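Local coordinates for phosphoacetylglucosamine mutase (PDB 5OAW), which interconverts the 6-phosphate and 1-phosphate of N-acetylglucosamine, a magnesium-dependent phosphomutase reaction that probably runs through a phosphoserine, at residues I62-T67 with A126-A131; A30-K35 with N76-V81. One frame throughout, in Å; residues are numbered along the deposited sequence.

Contact 1 of 2, residues I62-T67 with A126-A131; sequences IGVMVT and ARVVFA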
ATOM      1  N   ILE A  62     -14.456  12.199  -5.413  1.00 46.46           N
ATOM      2  CA  ILE A  62     -14.264  11.015  -4.572  1.00 44.91           C
ATOM      3  C   ILE A  62     -14.032   9.820  -5.501  1.00 44.23           C
ATOM      4  O   ILE A  62     -14.739   9.660  -6.505  1.00 40.03           O
ATOM      5  CB  ILE A  62     -15.478  10.801  -3.622  1.00 43.59           C
ATOM      6  CG1 ILE A  62     -15.650  11.999  -2.655  1.00 44.18           C
ATOM      7  CG2 ILE A  62     -15.397   9.469  -2.867  1.00 41.13           C
ATOM      8  CD1 ILE A  62     -14.493  12.271  -1.700  1.00 43.42           C
ATOM      9  N   GLY A  63     -13.024   9.008  -5.180  1.00 43.67           N
ATOM     10  CA  GLY A  63     -12.686   7.834  -5.989  1.00 41.43           C
ATOM     11  C   GLY A  63     -13.353   6.567  -5.515  1.00 43.36           C
ATOM     12  O   GLY A  63     -13.616   6.395  -4.320  1.00 45.66           O
ATOM     13  N   VAL A  64     -13.642   5.679  -6.457  1.00 42.90           N
ATOM     14  CA  VAL A  64     -13.998   4.313  -6.119  1.00 43.68           C
ATOM     15  C   VAL A  64     -13.071   3.383  -6.897  1.00 44.65           C
ATOM     16  O   VAL A  64     -12.950   3.512  -8.110  1.00 46.23           O
ATOM     17  CB  VAL A  64     -15.485   3.969  -6.407  1.00 45.54           C
ATOM     18  CG1 VAL A  64     -15.813   2.592  -5.868  1.00 43.32           C
ATOM     19  CG2 VAL A  64     -16.441   4.977  -5.782  1.00 41.13           C
ATOM     20  N   MET A  65     -12.400   2.475  -6.186  1.00 44.66           N
ATOM     21  CA  MET A  65     -11.549   1.454  -6.814  1.00 45.21           C
ATOM     22  C   MET A  65     -12.168   0.074  -6.631  1.00 44.56           C
ATOM     23  O   MET A  65     -12.492  -0.325  -5.505  1.00 43.35           O
ATOM     24  CB  MET A  65     -10.114   1.483  -6.263  1.00 44.80           C
ATOM     25  CG  MET A  65      -9.151   0.518  -6.956  1.00 42.97           C
ATOM     26  SD  MET A  65      -8.767   0.938  -8.675  1.00 45.17           S
ATOM     27  CE  MET A  65      -8.289  -0.647  -9.357  1.00 45.61           C
ATOM     28  N   VAL A  66     -12.336  -0.637  -7.747  1.00 41.75           N
ATOM     29  CA  VAL A  66     -12.969  -1.952  -7.721  1.00 41.35           C
ATOM     30  C   VAL A  66     -11.888  -3.038  -7.834  1.00 42.14           C
ATOM     31  O   VAL A  66     -11.360  -3.282  -8.927  1.00 42.73           O
ATOM     32  CB  VAL A  66     -14.129  -2.065  -8.765  1.00 40.65           C
ATOM     33  CG1 VAL A  66     -14.750  -3.463  -8.786  1.00 39.08           C
ATOM     34  CG2 VAL A  66     -15.217  -1.051  -8.446  1.00 37.77           C
ATOM     35  N   THR A  67     -11.545  -3.657  -6.698  1.00 41.18           N
ATOM     36  CA  THR A  67     -10.428  -4.624  -6.629  1.00 45.60           C
ATOM     37  C   THR A  67     -10.374  -5.454  -5.350  1.00 48.39           C
ATOM     38  O   THR A  67     -10.692  -4.961  -4.282  1.00 52.13           O
ATOM     39  CB  THR A  67      -9.040  -3.954  -6.837  1.00 45.11           C
ATOM     40  OG1 THR A  67      -8.064  -4.966  -7.087  1.00 45.67           O
ATOM     41  CG2 THR A  67      -8.599  -3.110  -5.629  1.00 42.28           C
ATOM     42  N   ALA A 126     -22.547  15.750  -6.453  1.00 53.01           N
ATOM     43  CA  ALA A 126     -21.497  14.796  -6.142  1.00 54.39           C
ATOM     44  C   ALA A 126     -20.661  14.516  -7.385  1.00 52.43           C
ATOM     45  O   ALA A 126     -21.198  14.445  -8.492  1.00 52.17           O
ATOM     46  CB  ALA A 126     -22.097  13.522  -5.594  1.00 57.45           C
ATOM     47  N   ARG A 127     -19.345  14.412  -7.197  1.00 52.39           N
ATOM     48  CA  ARG A 127     -18.422  14.039  -8.273  1.00 48.90           C
ATOM     49  C   ARG A 127     -17.584  12.811  -7.843  1.00 50.64           C
ATOM     50  O   ARG A 127     -16.976  12.787  -6.765  1.00 49.51           O
ATOM     51  CB  ARG A 127     -17.538  15.220  -8.685  1.00 47.86           C
ATOM     52  CG  ARG A 127     -18.240  16.568  -8.777  1.00 49.90           C
ATOM     53  CD  ARG A 127     -17.291  17.640  -9.271  1.00 50.75           C
ATOM     54  NE  ARG A 127     -17.699  18.154 -10.573  1.00 51.97           N
ATOM     55  CZ  ARG A 127     -16.944  18.897 -11.379  1.00 52.37           C
ATOM     56  NH1 ARG A 127     -15.699  19.216 -11.047  1.00 59.64           N
ATOM     57  NH2 ARG A 127     -17.434  19.306 -12.542  1.00 54.69           N
ATOM     58  N   VAL A 128     -17.590  11.781  -8.683  1.00 48.51           N
ATOM     59  CA  VAL A 128     -16.955  10.501  -8.371  1.00 45.04           C
ATOM     60  C   VAL A 128     -16.314   9.871  -9.600  1.00 46.00           C
ATOM     61  O   VAL A 128     -16.966   9.725 -10.622  1.00 46.14           O
ATOM     62  CB  VAL A 128     -17.872   9.516  -7.566  1.00 42.65           C
ATOM     63  CG1 VAL A 128     -19.331   9.925  -7.563  1.00 40.13           C
ATOM     64  CG2 VAL A 128     -17.694   8.056  -7.982  1.00 42.39           C
ATOM     65  N   VAL A 129     -15.015   9.575  -9.485  1.00 44.01           N
ATOM     66  CA  VAL A 129     -14.238   8.830 -10.476  1.00 43.30           C
ATOM     67  C   VAL A 129     -14.110   7.382 -10.017  1.00 43.47           C
ATOM     68  O   VAL A 129     -13.946   7.114  -8.807  1.00 42.09           O
ATOM     69  CB  VAL A 129     -12.775   9.339 -10.621  1.00 44.64           C
ATOM     70  CG1 VAL A 129     -12.522   9.966 -11.979  1.00 45.10           C
ATOM     71  CG2 VAL A 129     -12.362  10.252  -9.466  1.00 44.89           C
ATOM     72  N   PHE A 130     -14.134   6.457 -10.977  1.00 40.13           N
ATOM     73  CA  PHE A 130     -13.865   5.058 -10.669  1.00 40.03           C
ATOM     74  C   PHE A 130     -13.016   4.323 -11.701  1.00 39.58           C
ATOM     75  O   PHE A 130     -12.940   4.716 -12.866  1.00 36.43           O
ATOM     76  CB  PHE A 130     -15.157   4.288 -10.341  1.00 39.30           C
ATOM     77  CG  PHE A 130     -16.221   4.414 -11.380  1.00 42.78           C
ATOM     78  CD1 PHE A 130     -16.174   3.653 -12.548  1.00 43.40           C
ATOM     79  CD2 PHE A 130     -17.286   5.305 -11.199  1.00 45.09           C
ATOM     80  CE1 PHE A 130     -17.170   3.772 -13.509  1.00 44.73           C
ATOM     81  CE2 PHE A 130     -18.281   5.423 -12.165  1.00 46.06           C
ATOM     82  CZ  PHE A 130     -18.223   4.652 -13.322  1.00 43.45           C
ATOM     83  N   ALA A 131     -12.367   3.260 -11.229  1.00 38.27           N
ATOM     84  CA  ALA A 131     -11.641   2.306 -12.071  1.00 38.55           C
ATOM     85  C   ALA A 131     -11.720   0.906 -11.458  1.00 39.05           C
ATOM     86  O   ALA A 131     -12.207   0.736 -10.323  1.00 39.73           O
ATOM     87  CB  ALA A 131     -10.190   2.725 -12.228  1.00 35.91           C
TER

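Contact 2 of 2, residues A30-K35 with N76-V81; sequences AGFRMK and NGVKLV. Unlike the reference sequence in segment 30-35: Lys35 (reference Arg).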
ATOM      1  N   ALA A  30      -9.719  -3.194   4.377  1.00 84.65           N
ATOM      2  CA  ALA A  30      -9.729  -3.509   2.948  1.00 81.70           C
ATOM      3  C   ALA A  30     -11.016  -3.072   2.232  1.00 81.53           C
ATOM      4  O   ALA A  30     -11.314  -3.560   1.132  1.00 86.99           O
ATOM      5  CB  ALA A  30      -9.500  -5.006   2.762  1.00 80.00           C
ATOM      6  N   GLY A  31     -11.768  -2.151   2.840  1.00 76.56           N
ATOM      7  CA  GLY A  31     -13.131  -1.826   2.383  1.00 68.01           C
ATOM      8  C   GLY A  31     -14.034  -3.046   2.468  1.00 63.88           C
ATOM      9  O   GLY A  31     -13.864  -3.881   3.355  1.00 64.88           O
ATOM     10  N   PHE A  32     -14.991  -3.149   1.551  1.00 63.94           N
ATOM     11  CA  PHE A  32     -15.778  -4.378   1.376  1.00 70.74           C
ATOM     12  C   PHE A  32     -15.028  -5.362   0.472  1.00 73.18           C
ATOM     13  O   PHE A  32     -14.736  -5.044  -0.687  1.00 70.36           O
ATOM     14  CB  PHE A  32     -17.148  -4.085   0.752  1.00 71.49           C
ATOM     15  CG  PHE A  32     -18.068  -3.281   1.626  1.00 77.10           C
ATOM     16  CD1 PHE A  32     -18.423  -1.979   1.265  1.00 76.89           C
ATOM     17  CD2 PHE A  32     -18.615  -3.830   2.793  1.00 81.34           C
ATOM     18  CE1 PHE A  32     -19.292  -1.235   2.056  1.00 81.17           C
ATOM     19  CE2 PHE A  32     -19.481  -3.087   3.590  1.00 83.60           C
ATOM     20  CZ  PHE A  32     -19.817  -1.788   3.222  1.00 82.66           C
ATOM     21  N   ARG A  33     -14.733  -6.554   0.998  1.00 72.21           N
ATOM     22  CA  ARG A  33     -13.964  -7.572   0.264  1.00 64.51           C
ATOM     23  C   ARG A  33     -14.422  -9.002   0.572  1.00 62.40           C
ATOM     24  O   ARG A  33     -14.290  -9.490   1.705  1.00 59.37           O
ATOM     25  CB  ARG A  33     -12.464  -7.410   0.524  1.00 61.98           C
ATOM     26  CG  ARG A  33     -11.623  -7.902  -0.636  1.00 66.71           C
ATOM     27  CD  ARG A  33     -10.145  -7.863  -0.322  1.00 65.62           C
ATOM     28  NE  ARG A  33      -9.539  -6.552  -0.570  1.00 64.81           N
ATOM     29  CZ  ARG A  33      -8.237  -6.299  -0.439  1.00 64.99           C
ATOM     30  NH1 ARG A  33      -7.389  -7.257  -0.065  1.00 62.76           N
ATOM     31  NH2 ARG A  33      -7.770  -5.088  -0.686  1.00 65.44           N
ATOM     32  N   MET A  34     -14.951  -9.660  -0.459  1.00 62.03           N
ATOM     33  CA  MET A  34     -15.598 -10.977  -0.349  1.00 61.69           C
ATOM     34  C   MET A  34     -15.650 -11.656  -1.723  1.00 59.39           C
ATOM     35  O   MET A  34     -15.170 -11.090  -2.711  1.00 58.98           O
ATOM     36  CB  MET A  34     -17.017 -10.809   0.229  1.00 59.96           C
ATOM     37  CG  MET A  34     -17.917  -9.901  -0.602  1.00 61.72           C
ATOM     38  SD  MET A  34     -19.203  -8.971   0.260  1.00 60.31           S
ATOM     39  CE  MET A  34     -18.274  -7.963   1.421  1.00 60.62           C
ATOM     40  N   LYS A  35     -16.234 -12.856  -1.785  1.00 59.95           N
ATOM     41  CA  LYS A  35     -16.584 -13.501  -3.060  1.00 63.87           C
ATOM     42  C   LYS A  35     -17.420 -12.514  -3.878  1.00 64.19           C
ATOM     43  O   LYS A  35     -18.279 -11.819  -3.319  1.00 68.55           O
ATOM     44  CB  LYS A  35     -17.407 -14.770  -2.819  1.00 68.03           C
ATOM     45  CG  LYS A  35     -16.649 -16.023  -2.398  1.00 73.84           C
ATOM     46  CD  LYS A  35     -17.541 -16.927  -1.536  1.00 81.82           C
ATOM     47  CE  LYS A  35     -18.633 -17.638  -2.346  1.00 90.20           C
ATOM     48  NZ  LYS A  35     -19.958 -17.692  -1.656  1.00 85.06           N
ATOM     49  N   ASN A  76     -13.824 -10.176  -5.115  1.00 57.53           N
ATOM     50  CA  ASN A  76     -13.691  -8.759  -5.444  1.00 55.12           C
ATOM     51  C   ASN A  76     -13.943  -7.853  -4.239  1.00 56.03           C
ATOM     52  O   ASN A  76     -14.476  -8.290  -3.211  1.00 54.84           O
ATOM     53  CB  ASN A  76     -14.572  -8.352  -6.636  1.00 52.21           C
ATOM     54  CG  ASN A  76     -13.920  -7.293  -7.526  1.00 52.22           C
ATOM     55  OD1 ASN A  76     -13.014  -6.551  -7.119  1.00 47.32           O
ATOM     56  ND2 ASN A  76     -14.384  -7.227  -8.763  1.00 52.40           N
ATOM     57  N   GLY A  77     -13.531  -6.593  -4.383  1.00 57.10           N
ATOM     58  CA  GLY A  77     -13.707  -5.566  -3.368  1.00 54.30           C
ATOM     59  C   GLY A  77     -13.925  -4.162  -3.915  1.00 51.11           C
ATOM     60  O   GLY A  77     -13.670  -3.872  -5.089  1.00 46.57           O
ATOM     61  N   VAL A  78     -14.379  -3.291  -3.026  1.00 47.67           N
ATOM     62  CA  VAL A  78     -14.661  -1.918  -3.361  1.00 48.66           C
ATOM     63  C   VAL A  78     -14.133  -1.001  -2.244  1.00 48.32           C
ATOM     64  O   VAL A  78     -14.322  -1.282  -1.061  1.00 47.77           O
ATOM     65  CB  VAL A  78     -16.161  -1.751  -3.734  1.00 47.35           C
ATOM     66  CG1 VAL A  78     -17.072  -1.762  -2.507  1.00 46.70           C
ATOM     67  CG2 VAL A  78     -16.362  -0.514  -4.574  1.00 45.67           C
ATOM     68  N   LYS A  79     -13.414   0.046  -2.634  1.00 47.30           N
ATOM     69  CA  LYS A  79     -12.772   0.966  -1.699  1.00 50.78           C
ATOM     70  C   LYS A  79     -13.062   2.435  -2.076  1.00 52.36           C
ATOM     71  O   LYS A  79     -13.062   2.782  -3.268  1.00 52.01           O
ATOM     72  CB  LYS A  79     -11.252   0.753  -1.708  1.00 54.66           C
ATOM     73  CG  LYS A  79     -10.748  -0.623  -1.304  1.00 63.00           C
ATOM     74  CD  LYS A  79     -10.593  -1.545  -2.516  1.00 70.61           C
ATOM     75  CE  LYS A  79     -10.072  -2.920  -2.097  1.00 77.36           C
ATOM     76  NZ  LYS A  79     -11.102  -3.896  -1.609  1.00 70.22           N
ATOM     77  N   LEU A  80     -13.284   3.294  -1.077  1.00 48.62           N
ATOM     78  CA  LEU A  80     -13.432   4.742  -1.330  1.00 50.99           C
ATOM     79  C   LEU A  80     -12.124   5.518  -1.223  1.00 48.51           C
ATOM     80  O   LEU A  80     -11.320   5.272  -0.322  1.00 48.69           O
ATOM     81  CB  LEU A  80     -14.492   5.390  -0.432  1.00 46.96           C
ATOM     82  CG  LEU A  80     -15.970   5.198  -0.771  1.00 50.28           C
ATOM     83  CD1 LEU A  80     -16.781   6.098   0.131  1.00 50.05           C
ATOM     84  CD2 LEU A  80     -16.304   5.544  -2.209  1.00 51.61           C
ATOM     85  N   VAL A  81     -11.923   6.453  -2.149  1.00 42.44           N
ATOM     86  CA  VAL A  81     -10.742   7.298  -2.112  1.00 41.51           C
ATOM     87  C   VAL A  81     -11.192   8.731  -1.855  1.00 43.61           C
ATOM     88  O   VAL A  81     -12.026   9.266  -2.580  1.00 46.42           O
ATOM     89  CB  VAL A  81      -9.912   7.172  -3.408  1.00 40.79           C
ATOM     90  CG1 VAL A  81      -8.689   8.061  -3.375  1.00 37.20           C
ATOM     91  CG2 VAL A  81      -9.486   5.724  -3.623  1.00 40.82           C
TER

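Contact 1 of 2, residues I62-T67 with A126-A131
Val64 sits at the middle of a parallel pairing in which strands 62-66 and 127-131 run 23° apart. Val64 N donates to Val129 O at 2.8 Å, nearly in line with the C=O, and Val64 O accepts the longer bond from Ala131 N at 3.2 Å. Packing is tight round that carbonyl: Val64 O also meets the alpha C-H of Phe130, 3.1 Å from its CA, and Phe130 CB lies 3.2 Å from Val64 O. The Val64 and Val128 side chains cross obliquely, their CG2 methyls in ordinary apolar contact at 4.0 Å. Helix 138-151 covers this face through Leu149, on Val128, and Ile142 and Leu145, against the Phe130 ring. On the reverse face the Met65 side chain starts out with CG anti to the backbone N (chi1 -175°), then bends at chi2 (68°), which brings SD back to 4.2 Å from Ala131 CB; helix 164-176 packs against Met65 and Val129. The contact is looser at its start: Ile62 N still bonds to Arg127 O (2.9 Å), but the partly exposed Arg127 side chain leads away. Five backbone hydrogen bonds satisfy the groups facing across the two strands, and strand 75-81 those of Gly63 and Met65 on the far edge. Side-chain contacts between the strands are apolar, so the pairing should rest on backbone bonds and van der Waals packing, with the Arg127 charge carried away to a salt bridge with Glu155.

Contact 2 of 2, residues A30-K35 with N76-V81
Phe32 and Val78 form a hydrogen-bonded pair at one end of this short antiparallel ladder. Val78 N donates to Phe32 O at 2.9 Å, and the return bond from Phe32 N to Val78 O is longer, 3.3 Å; both donors lie in the plane of the accepting carbonyl. The two side chains run side by side, Phe32 CB 4.0 Å from Val78 CG1, which also sits at the ring edge, and both reach Val46 of helix 40-56. Arg33 and Gly77 make the non-hydrogen-bonded pair in the middle. At the next hydrogen-bonded pair Met34 N gives Asn76 O a nearly straight bond (3.1 Å, 171° at the hydrogen), and Asn76 N answers to Met34 O at 2.9 Å. The Asn76 amide is used at both ends: ND2 donates to Ser137 OG, and OD1 accepts Gly77 N at 2.8 Å, the N-H arriving nearly at right angles to the C=O and tilted from its plane. On the other face Lys79, bent at chi2 and again at chi4, curls its ammonium back to Ala30 O, 2.8 Å from NZ and tilted out of that carbonyl's plane. A weak second bond from NZ reaches Thr67 O. Arg33 NE lies 3.3 Å from Lys79 NZ, but both are donors and do not bond. The arginine turns at chi3 (-85°), with Ala30 CB over the centre of one guanidinium face and Lys79 CE at its edge in plane. Arg33 NH2 donates to O2P of the phosphoserine at position 69, an anion that probably offsets the closeness of the two cations. Gly31 has a positive phi, and Gly77, lacking a CB, lets Phe32 O and Lys79 NZ come close. A short edge strand whose arginine reaches the phosphoserine belongs here to the active-site rim of domain I in the alpha-D-phosphohexomutase fold.

Contacts 1 and 2 belong to one mixed sheet, in the order 32-33, 75-81, 61-66, 127-132, with their centres about 12 Å apart. The antiparallel neighbours 61-66 and 75-81 join them through backbone hydrogen bonds: Thr67 N lies 2.7 Å from Gly77 O, and Gly63 O 2.8 Å from Val81 N. The C-terminal end of 61-66 and the N-terminal end of 75-81 lie toward the active site. Thr67 OG1 is bonded to the backbone N of the phosphoserine at position 69, which takes part in the magnesium site with Asp284, Asp286 and Asp288. Contact 2 is closer to this centre: the Arg33 side chain is about 6 Å from the magnesium ion, that of Met65 about 9 Å, and Ala30's about 6 Å from the bound sugar phosphate.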